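Local atomic coordinates of water-soluble chlorophyll protein (PDB entry 5HPZ), a protein that binds chlorophyll in a water-soluble four-chain assembly, and has the beta-trefoil fold of the Kunitz protease inhibitor family. Residues Leu43-Thr48 with Ile111-Glu116; Asn79-Ser84 with Ser94-Val99; Lys107-Ile112 with Leu157-Asp162; Lys17-Pro22 with Gly55-Phe60. All coordinates share one frame; numbering follows the deposited sequence.

Contact 1: Leu43-Thr48 with Ile111-Glu116. With 68G (13'2-hydroxyl-Chlorophyll a), chain C.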
# COMPACT_ATOMS: atom_id res chain seq x y z
N LEU A 43 0.32 14.42 4.28
CA LEU A 43 1.47 13.96 3.57
C LEU A 43 2.71 14.74 3.96
O LEU A 43 2.63 15.94 4.37
CB LEU A 43 1.27 14.16 2.08
CG LEU A 43 0.12 13.36 1.49
CD1 LEU A 43 -0.01 13.76 0.04
CD2 LEU A 43 0.38 11.83 1.59
N GLY A 44 3.87 14.08 3.80
CA GLY A 44 5.15 14.73 4.01
C GLY A 44 5.70 15.11 2.68
O GLY A 44 5.06 14.91 1.64
N ILE A 45 6.93 15.63 2.71
CA ILE A 45 7.65 16.00 1.54
C ILE A 45 9.02 15.33 1.54
O ILE A 45 9.75 15.39 2.53
CB ILE A 45 7.82 17.53 1.46
CG1 ILE A 45 6.47 18.22 1.64
CG2 ILE A 45 8.47 17.87 0.13
CD1 ILE A 45 6.56 19.73 1.71
N THR A 46 9.34 14.62 0.47
CA THR A 46 10.65 13.97 0.34
C THR A 46 11.31 14.35 -0.93
O THR A 46 10.65 14.83 -1.87
CB THR A 46 10.62 12.43 0.37
OG1 THR A 46 9.83 11.90 -0.74
CG2 THR A 46 10.11 11.94 1.69
N GLN A 47 12.62 14.13 -0.97
CA GLN A 47 13.31 14.17 -2.26
C GLN A 47 13.26 12.77 -2.89
O GLN A 47 13.65 11.80 -2.31
CB GLN A 47 14.76 14.62 -2.07
CG GLN A 47 15.50 14.56 -3.40
CD GLN A 47 17.00 14.60 -3.31
OE1 GLN A 47 17.60 14.48 -2.22
NE2 GLN A 47 17.66 14.76 -4.49
N THR A 48 12.85 12.67 -4.13
CA THR A 48 12.90 11.40 -4.74
C THR A 48 14.38 11.00 -5.03
O THR A 48 15.22 11.82 -5.28
CB THR A 48 12.00 11.34 -5.98
OG1 THR A 48 12.03 10.00 -6.47
CG2 THR A 48 12.47 12.25 -7.00
N ILE A 111 8.07 18.84 7.67
CA ILE A 111 7.33 19.74 6.81
C ILE A 111 6.21 18.91 6.16
O ILE A 111 6.46 17.86 5.55
CB ILE A 111 8.22 20.33 5.69
CG1 ILE A 111 9.52 20.93 6.24
CG2 ILE A 111 7.45 21.42 4.91
CD1 ILE A 111 9.31 22.03 7.25
N ILE A 112 4.98 19.36 6.33
CA ILE A 112 3.85 18.61 5.82
C ILE A 112 3.13 19.39 4.73
O ILE A 112 3.53 20.50 4.36
CB ILE A 112 2.90 18.26 6.94
CG1 ILE A 112 2.55 19.52 7.71
CG2 ILE A 112 3.54 17.23 7.85
CD1 ILE A 112 1.26 19.49 8.48
N ILE A 113 2.10 18.79 4.17
CA ILE A 113 1.31 19.38 3.13
C ILE A 113 -0.07 19.56 3.71
O ILE A 113 -0.67 18.63 4.28
CB ILE A 113 1.26 18.52 1.88
CG1 ILE A 113 2.68 18.22 1.40
CG2 ILE A 113 0.41 19.21 0.81
CD1 ILE A 113 2.75 17.28 0.23
N GLY A 114 -0.58 20.79 3.62
CA GLY A 114 -1.87 21.09 4.26
C GLY A 114 -2.00 22.36 5.07
O GLY A 114 -2.90 22.44 5.87
N GLY A 115 -1.08 23.31 4.94
CA GLY A 115 -1.18 24.53 5.73
C GLY A 115 -2.39 25.40 5.38
O GLY A 115 -2.99 25.23 4.30
N GLU A 116 -2.74 26.30 6.29
CA GLU A 116 -3.76 27.35 6.04
C GLU A 116 -2.99 28.62 5.59
O GLU A 116 -1.96 28.96 6.21
CB GLU A 116 -4.58 27.58 7.32
CG GLU A 116 -5.06 26.30 8.03
C1 68G C . 11.14 6.04 -5.09
C2 68G C . 10.41 5.03 -5.98
C3 68G C . 10.15 3.71 -5.40
C4 68G C . 10.70 3.51 -4.03
C5 68G C . 9.50 2.55 -6.16
C6 68G C . 8.01 2.69 -6.28
C7 68G C . 7.31 2.83 -4.97
C8 68G C . 5.87 2.49 -5.26
C9 68G C . 5.16 3.53 -6.16
C10 68G C . 5.13 2.46 -3.95
C11 68G C . 4.88 1.04 -3.66
C12 68G C . 3.98 1.13 -2.43
C13 68G C . 4.56 0.15 -1.42
C14 68G C . 4.64 -1.28 -2.02
C15 68G C . 3.64 0.20 -0.18
C16 68G C . 4.38 -0.28 1.06
C17 68G C . 3.34 -0.10 2.15
C18 68G C . 3.98 -0.62 3.40
C19 68G C . 3.34 0.07 4.58
C20 68G C . 3.64 -2.11 3.48
O2A 68G C . 10.45 6.35 -3.83
CGA 68G C . 10.84 7.61 -3.50
O1A 68G C . 11.75 8.24 -4.05
CBA 68G C . 10.01 8.24 -2.44
CAA 68G C . 8.95 9.11 -3.19
C2A 68G C . 7.85 8.27 -3.92
C3A 68G C . 7.00 7.62 -2.91
CMA 68G C . 6.68 6.27 -3.49
C4A 68G C . 5.75 8.37 -2.82
CHB 68G C . 4.73 8.13 -2.01
NA 68G C . 5.80 9.28 -3.77
C1A 68G C . 6.92 9.21 -4.50
CHA 68G C . 7.11 9.99 -5.58
CBD 68G C . 8.16 9.99 -6.56
CGD 68G C . 8.33 8.69 -7.19
O1D 68G C . 9.46 8.16 -7.33
O2D 68G C . 7.21 8.06 -7.61
CED 68G C . 7.47 6.80 -8.19
O 68G C . 9.42 10.26 -6.06
CAD 68G C . 7.78 11.00 -7.51
OBD 68G C . 8.50 11.35 -8.50
C3D 68G C . 6.57 11.52 -7.14
C2D 68G C . 5.53 12.37 -7.36
CMD 68G C . 5.44 13.23 -8.41
C4D 68G C . 6.22 10.89 -6.02
ND 68G C . 5.04 11.28 -5.56
C1D 68G C . 4.59 12.23 -6.40
CHD 68G C . 3.37 12.89 -6.26
C4C 68G C . 2.37 12.72 -5.38
NC 68G C . 2.46 11.86 -4.31
MG 68G C . 4.06 10.64 -3.93
C3C 68G C . 1.14 13.32 -5.26
CAC 68G C . 0.55 14.36 -6.18
CBC 68G C . -0.06 13.51 -7.36
C2C 68G C . 0.52 12.81 -4.18
CMC 68G C . -0.72 13.18 -3.77
C1C 68G C . 1.33 11.90 -3.58
CHC 68G C . 1.14 11.13 -2.49
C4B 68G C . 1.81 10.03 -2.08
NB 68G C . 3.09 9.79 -2.40
C1B 68G C . 3.48 8.64 -1.85
C2B 68G C . 2.41 8.14 -1.17
CMB 68G C . 2.39 6.97 -0.48
C3B 68G C . 1.40 9.03 -1.27
CAB 68G C . 0.13 9.02 -0.84
CBB 68G C . -0.42 8.27 0.35
O HOH W 1 -1.55 16.34 3.03
O HOH W 2 8.26 15.79 5.60
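L43, which joins I113 across the contact, also presents both methyls to the flat chlorophyll macrocycle: CD1 and CD2 stand on the same side of its mean plane, near the periphery, with CD2 3.7 Å from CAB of the pigment. T46 and T48 lie on that same side, and the T48 hydroxyl may donate to the ester carbonyl oxygen O1A. Strand 44-47 and its flanking residues belong to a beta-trefoil; L43 and T48, next to the strand, line the pigment pocket. The strand meets strand 111-113 at 114° between the short axes. The second flat group, the L43 carbonyl, accepts from I113 N at 2.9 Å, the donor tilted 22° from the carbonyl plane. Water 1 joins L43 N to I113 O, and water 2 joins I45 N to I111 O, bridging backbone that the splayed strands do not pair directly. Behind this polar seam, I45 packs on two isoleucines. With CG1 anti to its own carbonyl carbon (chi1 -51°), its longer branch crosses I113 at about a right angle, I45 CG1 to I113 CG1 at 3.8 Å. W97 covers I45 as well. Farther along this branch, I45 CD1 reaches I111 CG2 at 3.7 Å.

Contact 2: Asn79-Ser84 with Ser94-Val99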
# COMPACT_ATOMS: atom_id res chain seq x y z
N ASN A 79 3.81 31.75 0.86
CA ASN A 79 3.33 30.36 0.92
C ASN A 79 3.94 29.62 -0.24
O ASN A 79 4.26 30.21 -1.30
CB ASN A 79 1.79 30.27 0.83
CG ASN A 79 1.07 31.03 1.95
OD1 ASN A 79 0.07 31.68 1.69
ND2 ASN A 79 1.56 30.93 3.19
N ILE A 80 4.14 28.32 -0.03
CA ILE A 80 4.62 27.42 -1.09
C ILE A 80 3.54 26.37 -1.30
O ILE A 80 3.08 25.73 -0.36
CB ILE A 80 5.93 26.74 -0.68
CG1 ILE A 80 6.99 27.79 -0.34
CG2 ILE A 80 6.40 25.79 -1.75
CD1 ILE A 80 8.25 27.21 0.28
N GLU A 81 3.12 26.20 -2.54
CA GLU A 81 2.05 25.26 -2.80
C GLU A 81 2.36 24.34 -3.93
O GLU A 81 2.87 24.72 -5.03
CB GLU A 81 0.67 25.94 -2.95
CG GLU A 81 0.54 27.17 -3.85
CD GLU A 81 -0.94 27.43 -4.21
OE1 GLU A 81 -1.84 27.06 -3.42
OE2 GLU A 81 -1.19 27.97 -5.31
N PHE A 82 2.03 23.11 -3.67
CA PHE A 82 2.13 22.14 -4.71
C PHE A 82 1.05 22.44 -5.76
O PHE A 82 -0.06 22.81 -5.41
CB PHE A 82 2.01 20.75 -4.12
CG PHE A 82 3.35 20.18 -3.62
CD1 PHE A 82 4.45 20.05 -4.50
CD2 PHE A 82 3.51 19.77 -2.32
CE1 PHE A 82 5.68 19.53 -4.06
CE2 PHE A 82 4.71 19.21 -1.88
CZ PHE A 82 5.79 19.09 -2.75
N ARG A 83 1.42 22.27 -7.03
CA ARG A 83 0.52 22.44 -8.17
C ARG A 83 0.32 21.14 -8.92
O ARG A 83 1.21 20.66 -9.64
CB ARG A 83 1.07 23.54 -9.10
CG ARG A 83 1.06 24.98 -8.51
CD ARG A 83 -0.20 25.38 -7.73
N SER A 84 -0.87 20.56 -8.74
CA SER A 84 -1.27 19.33 -9.42
C SER A 84 -2.80 19.29 -9.72
O SER A 84 -3.57 19.42 -8.81
CB SER A 84 -0.94 18.16 -8.48
OG SER A 84 -1.08 16.93 -9.18
N SER A 94 -5.28 21.39 2.39
CA SER A 94 -4.71 22.08 1.23
C SER A 94 -3.47 21.39 0.66
O SER A 94 -3.04 20.37 1.13
CB SER A 94 -4.31 23.48 1.60
OG SER A 94 -3.11 23.55 2.36
N LYS A 95 -2.90 22.03 -0.35
CA LYS A 95 -1.60 21.69 -0.89
C LYS A 95 -0.48 22.68 -0.43
O LYS A 95 0.54 22.79 -1.07
CB LYS A 95 -1.74 21.67 -2.41
CG LYS A 95 -2.93 20.79 -2.88
CD LYS A 95 -3.04 20.71 -4.40
CE LYS A 95 -4.42 20.25 -4.87
NZ LYS A 95 -4.45 20.15 -6.36
N LEU A 96 -0.72 23.45 0.61
CA LEU A 96 0.30 24.39 1.09
C LEU A 96 1.29 23.67 2.00
O LEU A 96 0.87 22.90 2.86
CB LEU A 96 -0.29 25.51 1.95
CG LEU A 96 -1.17 26.54 1.26
CD1 LEU A 96 -1.20 27.75 2.16
CD2 LEU A 96 -0.65 26.93 -0.10
N TRP A 97 2.57 23.97 1.81
CA TRP A 97 3.60 23.52 2.73
C TRP A 97 3.36 24.17 4.04
O TRP A 97 2.89 25.32 4.10
CB TRP A 97 5.00 23.90 2.25
CG TRP A 97 5.48 23.26 0.96
CD1 TRP A 97 4.75 22.71 -0.04
CD2 TRP A 97 6.85 23.05 0.61
NE1 TRP A 97 5.58 22.23 -1.03
CE2 TRP A 97 6.87 22.40 -0.64
CE3 TRP A 97 8.05 23.37 1.22
CZ2 TRP A 97 8.07 22.04 -1.27
CZ3 TRP A 97 9.21 23.02 0.61
CH2 TRP A 97 9.23 22.38 -0.60
N ALA A 98 3.69 23.45 5.10
CA ALA A 98 3.53 23.94 6.40
C ALA A 98 4.41 23.13 7.34
O ALA A 98 4.77 22.02 7.04
CB ALA A 98 2.08 23.82 6.78
N VAL A 99 4.73 23.68 8.49
CA VAL A 99 5.54 22.98 9.45
C VAL A 99 4.59 22.25 10.36
O VAL A 99 3.66 22.87 10.85
CB VAL A 99 6.35 23.95 10.34
CG1 VAL A 99 7.00 23.24 11.52
CG2 VAL A 99 7.41 24.65 9.52
O HOH W 3 3.06 27.55 2.29
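Within the beta-trefoil, strand 78-82 meets the approach to strand 97-99 through one short bridge, E81 opposite L96, with an ST turn just before it. In that turn S94 OG accepts from L96 N at 3.0 Å. The two segments run in opposite directions, tied by W97 N to I80 O (2.8 Å, 170° at the hydrogen) and by F82 N to K95 O (3.0 Å). Water 3 adds a link from I80 N to W97 O. The indole of W97 carries the buried side. Over the middle of one of its faces sits I80 CG2, 3.5 Å from the centroid of the five-membered ring, a CH-pi contact. I80 CG2 is anti to its backbone N, which brings this methyl over the five-membered ring, while CD1 reaches CE3. F82 meets W97 obliquely, the planes 46° apart, with NE1 of W97 3.2 Å above the F82 plane and shifted toward the rim. L96 spans two residues opposite, CD2 on E81 CB and CD1 on N79, whose amide nitrogen is held by the S122 and R117 carbonyls. The chemistry is thus divided: backbone bonds fix the register, while contact with the indole face limits how W97 can turn in the core.

Contact 3: Lys107-Ile112 with Leu157-Asp162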
# COMPACT_ATOMS: atom_id res chain seq x y z
N LYS A 107 10.65 16.84 17.60
CA LYS A 107 11.47 17.96 18.04
C LYS A 107 11.98 18.73 16.85
O LYS A 107 12.05 19.95 16.89
CB LYS A 107 12.66 17.51 18.91
CG LYS A 107 12.37 17.39 20.40
N GLU A 108 12.35 18.04 15.77
CA GLU A 108 12.61 18.69 14.46
C GLU A 108 11.39 18.40 13.60
O GLU A 108 11.25 17.31 13.09
CB GLU A 108 13.87 18.07 13.82
CG GLU A 108 15.18 18.39 14.55
CD GLU A 108 16.42 17.96 13.77
OE1 GLU A 108 16.45 16.82 13.25
OE2 GLU A 108 17.39 18.73 13.70
N PRO A 109 10.46 19.34 13.49
CA PRO A 109 9.19 18.84 13.00
C PRO A 109 9.18 18.65 11.50
O PRO A 109 9.83 19.40 10.72
CB PRO A 109 8.22 19.94 13.42
CG PRO A 109 9.06 21.18 13.40
CD PRO A 109 10.39 20.74 13.92
N ALA A 110 8.39 17.70 11.07
CA ALA A 110 8.32 17.42 9.65
C ALA A 110 7.70 18.63 8.92
O ALA A 110 6.90 19.35 9.48
CB ALA A 110 7.50 16.20 9.44
N ILE A 111 8.07 18.84 7.67
CA ILE A 111 7.33 19.74 6.81
C ILE A 111 6.21 18.91 6.16
O ILE A 111 6.46 17.86 5.55
CB ILE A 111 8.22 20.33 5.69
CG1 ILE A 111 9.52 20.93 6.24
CG2 ILE A 111 7.45 21.42 4.91
CD1 ILE A 111 9.31 22.03 7.25
N ILE A 112 4.98 19.36 6.33
CA ILE A 112 3.85 18.61 5.82
C ILE A 112 3.13 19.39 4.73
O ILE A 112 3.53 20.50 4.36
CB ILE A 112 2.90 18.26 6.94
CG1 ILE A 112 2.55 19.52 7.71
CG2 ILE A 112 3.54 17.23 7.85
CD1 ILE A 112 1.26 19.49 8.48
N LEU A 157 11.87 16.18 4.37
CA LEU A 157 12.00 17.54 4.82
C LEU A 157 11.54 17.68 6.20
O LEU A 157 10.44 17.25 6.52
CB LEU A 157 11.24 18.54 3.96
CG LEU A 157 12.00 19.09 2.77
CD1 LEU A 157 12.38 17.98 1.77
CD2 LEU A 157 11.18 20.16 2.10
N ILE A 158 12.36 18.36 7.00
CA ILE A 158 12.02 18.84 8.33
C ILE A 158 12.45 20.29 8.55
O ILE A 158 13.17 20.86 7.75
CB ILE A 158 12.71 18.01 9.39
CG1 ILE A 158 14.23 18.15 9.21
CG2 ILE A 158 12.20 16.57 9.33
CD1 ILE A 158 15.02 17.09 9.92
N ALA A 159 11.97 20.92 9.61
CA ALA A 159 12.51 22.19 10.07
C ALA A 159 13.50 21.97 11.21
O ALA A 159 13.23 21.27 12.18
CB ALA A 159 11.41 23.17 10.50
N THR A 160 14.66 22.61 11.10
CA THR A 160 15.75 22.34 12.01
C THR A 160 16.59 23.60 12.16
O THR A 160 16.67 24.42 11.24
CB THR A 160 16.63 21.22 11.45
OG1 THR A 160 17.64 20.88 12.39
CG2 THR A 160 17.32 21.63 10.18
N ASN A 161 17.22 23.77 13.31
CA ASN A 161 18.25 24.78 13.43
C ASN A 161 19.66 24.18 13.46
O ASN A 161 20.59 24.88 13.81
CB ASN A 161 17.99 25.63 14.67
CG ASN A 161 16.72 26.45 14.53
OD1 ASN A 161 16.61 27.28 13.63
ND2 ASN A 161 15.78 26.21 15.39
N ASP A 162 19.79 22.90 13.12
CA ASP A 162 21.11 22.31 12.88
C ASP A 162 21.62 22.66 11.49
O ASP A 162 21.10 22.15 10.45
CB ASP A 162 20.99 20.82 13.05
CG ASP A 162 22.29 20.11 12.87
OD1 ASP A 162 23.26 20.66 12.30
OD2 ASP A 162 22.28 18.94 13.28
O HOH W 2 8.26 15.79 5.60
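E108 and T160 run alongside each other in the same direction, and their polar ends make the shortest bond where strand 155-160 of the beta-trefoil passes the chain leading into strand 111-113. T160 OG1 donates to E108 OE2 at 2.5 Å, arriving 47° out of the carboxylate plane. The hydroxyl stands anti to its own backbone N (chi1 -175°), where it can also accept from D162 N at 3.0 Å, closing an ST turn. E108 OE1 forms a salt bridge with K165, which probably offsets its negative charge. Replacing E108 with an alanine would probably leave the T160 hydroxyl without this acceptor and cost K165 its salt bridge. Backbone bonds make the second group. A159 N reaches P109 O at 2.8 Å, nearly straight (165° at the hydrogen), whereas I111 N meets L157 O at 3.1 Å from above the carbonyl plane. Water 2 also lies within hydrogen-bonding distance of L157 O. Apolar packing completes the account: I111 CG1 rests on L157 CB at 3.7 Å, its CD1 extends to A159 CB at 4.0 Å, and V99 closes on I111 and P109. On the E108 side, I158 CD1 comes within 3.6 Å of OE1. The contact therefore changes character along its length, from an apolar end directed to the core to a charged one at which a threonine hydroxyl couples the carboxylate to the turn.

Contact 4: Lys17-Pro22 with Gly55-Phe60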
# COMPACT_ATOMS: atom_id res chain seq x y z
N LYS A 17 5.02 28.13 -12.21
CA LYS A 17 5.45 26.80 -11.83
C LYS A 17 6.95 26.51 -11.87
O LYS A 17 7.63 26.64 -12.93
CB LYS A 17 4.70 25.77 -12.65
CG LYS A 17 3.24 25.66 -12.23
CD LYS A 17 2.67 24.34 -12.67
CE LYS A 17 1.16 24.31 -12.54
NZ LYS A 17 0.52 24.31 -13.87
N TYR A 18 7.46 26.08 -10.71
CA TYR A 18 8.82 25.60 -10.55
C TYR A 18 8.93 24.26 -9.83
O TYR A 18 8.22 24.00 -8.86
CB TYR A 18 9.60 26.63 -9.77
CG TYR A 18 9.59 27.95 -10.46
CD1 TYR A 18 8.52 28.85 -10.29
CD2 TYR A 18 10.63 28.33 -11.29
CE1 TYR A 18 8.47 30.07 -10.94
CE2 TYR A 18 10.60 29.55 -11.96
CZ TYR A 18 9.52 30.42 -11.78
OH TYR A 18 9.48 31.65 -12.44
N PHE A 19 9.83 23.40 -10.33
CA PHE A 19 10.36 22.28 -9.55
C PHE A 19 11.37 22.82 -8.51
O PHE A 19 12.17 23.71 -8.82
CB PHE A 19 11.12 21.32 -10.41
CG PHE A 19 10.35 20.78 -11.59
CD1 PHE A 19 9.23 19.97 -11.40
CD2 PHE A 19 10.79 21.05 -12.88
CE1 PHE A 19 8.55 19.44 -12.49
CE2 PHE A 19 10.11 20.54 -13.98
CZ PHE A 19 8.99 19.73 -13.78
N ILE A 20 11.34 22.28 -7.29
CA ILE A 20 12.42 22.51 -6.35
C ILE A 20 13.40 21.32 -6.36
O ILE A 20 13.04 20.18 -6.04
CB ILE A 20 11.94 22.75 -4.92
CG1 ILE A 20 11.01 23.98 -4.85
CG2 ILE A 20 13.14 23.02 -4.03
CD1 ILE A 20 10.27 24.15 -3.54
N GLN A 21 14.64 21.59 -6.73
CA GLN A 21 15.60 20.52 -6.93
C GLN A 21 16.83 20.75 -6.05
O GLN A 21 17.42 21.80 -6.12
CB GLN A 21 15.95 20.44 -8.38
CG GLN A 21 14.90 19.57 -9.10
CD GLN A 21 15.04 19.61 -10.59
OE1 GLN A 21 16.08 19.99 -11.11
NE2 GLN A 21 14.00 19.23 -11.28
N PRO A 22 17.14 19.79 -5.16
CA PRO A 22 18.27 19.94 -4.26
C PRO A 22 19.55 20.02 -5.02
O PRO A 22 19.80 19.19 -5.86
CB PRO A 22 18.23 18.66 -3.41
CG PRO A 22 16.80 18.27 -3.42
CD PRO A 22 16.35 18.60 -4.81
N GLY A 55 10.54 16.33 -9.63
CA GLY A 55 9.73 16.94 -8.59
C GLY A 55 8.32 17.22 -9.06
O GLY A 55 7.99 17.16 -10.25
N LEU A 56 7.47 17.47 -8.10
CA LEU A 56 6.14 17.97 -8.41
C LEU A 56 6.22 19.47 -8.35
O LEU A 56 6.75 20.03 -7.37
CB LEU A 56 5.10 17.48 -7.40
CG LEU A 56 3.63 17.82 -7.66
CD1 LEU A 56 3.14 17.03 -8.87
CD2 LEU A 56 2.80 17.48 -6.43
N PRO A 57 5.68 20.16 -9.37
CA PRO A 57 5.85 21.57 -9.34
C PRO A 57 5.16 22.20 -8.17
O PRO A 57 4.18 21.68 -7.60
CB PRO A 57 5.15 22.06 -10.65
CG PRO A 57 4.88 20.86 -11.47
CD PRO A 57 4.76 19.74 -10.45
N VAL A 58 5.71 23.34 -7.79
CA VAL A 58 5.14 24.26 -6.81
C VAL A 58 5.06 25.67 -7.44
O VAL A 58 5.64 25.92 -8.52
CB VAL A 58 6.01 24.38 -5.57
CG1 VAL A 58 6.22 23.04 -4.88
CG2 VAL A 58 7.36 24.99 -5.93
N SER A 59 4.37 26.56 -6.75
CA SER A 59 4.43 27.97 -7.06
C SER A 59 4.43 28.72 -5.78
O SER A 59 3.93 28.23 -4.76
CB SER A 59 3.25 28.38 -7.95
OG SER A 59 2.04 28.10 -7.30
N PHE A 60 5.01 29.92 -5.81
CA PHE A 60 5.17 30.77 -4.63
C PHE A 60 4.23 31.99 -4.73
O PHE A 60 4.08 32.62 -5.80
CB PHE A 60 6.60 31.27 -4.61
CG PHE A 60 7.62 30.19 -4.86
CD1 PHE A 60 7.90 29.26 -3.88
CD2 PHE A 60 8.25 30.07 -6.07
CE1 PHE A 60 8.84 28.25 -4.10
CE2 PHE A 60 9.20 29.09 -6.28
CZ PHE A 60 9.49 28.17 -5.28
O HOH W 4 9.35 20.25 -6.66
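Y18 and F60 cross at about a right angle, Y18 CD1 lying 4.1 Å from F60 CE2, and this pair belongs to the place in the beta-trefoil where strand 18-22 crosses strand 58-62, their short axes 101° apart. Nearby, I20 crosses V58 in the same manner, I20 CD1 to V58 CG2 at 3.9 Å, and that methyl of I20 also approaches the edge of the F60 ring. F171 meets F60 edge-to-face. F19 behaves differently. It runs alongside P57 in the same direction, F19 CE1 standing 4.1 Å from P57 CG. F19 CE1 also lies 3.2 Å from G55 O. With CG anti to the carbonyl carbon (chi1 -55°), the ring is carried beside the G55-P57 chain, its edge toward the L56 backbone, where Y52 of the second subunit packs on F19, P57 and K17. An alanine in place of F19 is likely to open a gap beside P57 and deprive that tyrosine of part of its packing surface. Y18 and V58 form an antiparallel hydrogen-bonded pair, Y18 N to V58 O at 2.9 Å and V58 N to Y18 O at 2.8 Å. Water 4 extends the link, from I20 N to L56 O, and the L56 side chain touches a chlorophyll. One reciprocal backbone pair thus fixes the crossing, while apolar groups fill it, setting core, subunit contact and pigment neighbourhood side by side.

In the fold
The four contacts join different strand pairs of one beta-trefoil, each by a short backbone link. Contacts 1 and 2 are nearest, with centres about 7 Å apart; strands 97-99 and 111-113, one from each, are sheet neighbours. Contact 3 reuses strand 111-113 and shares water 2 with contact 1. Contact 4 joins contact 2 through strands 58-62 and 78-82, paired in another sheet. Along the chain contact 4 closes before contact 2 opens, contact 2 is nested inside contact 1, and contact 3 ends last. Contacts 3 and 4, about 19 Å apart between centres, lie on opposite sides of the chain's centre, while contacts 1 and 4 both include pigment-pocket residues.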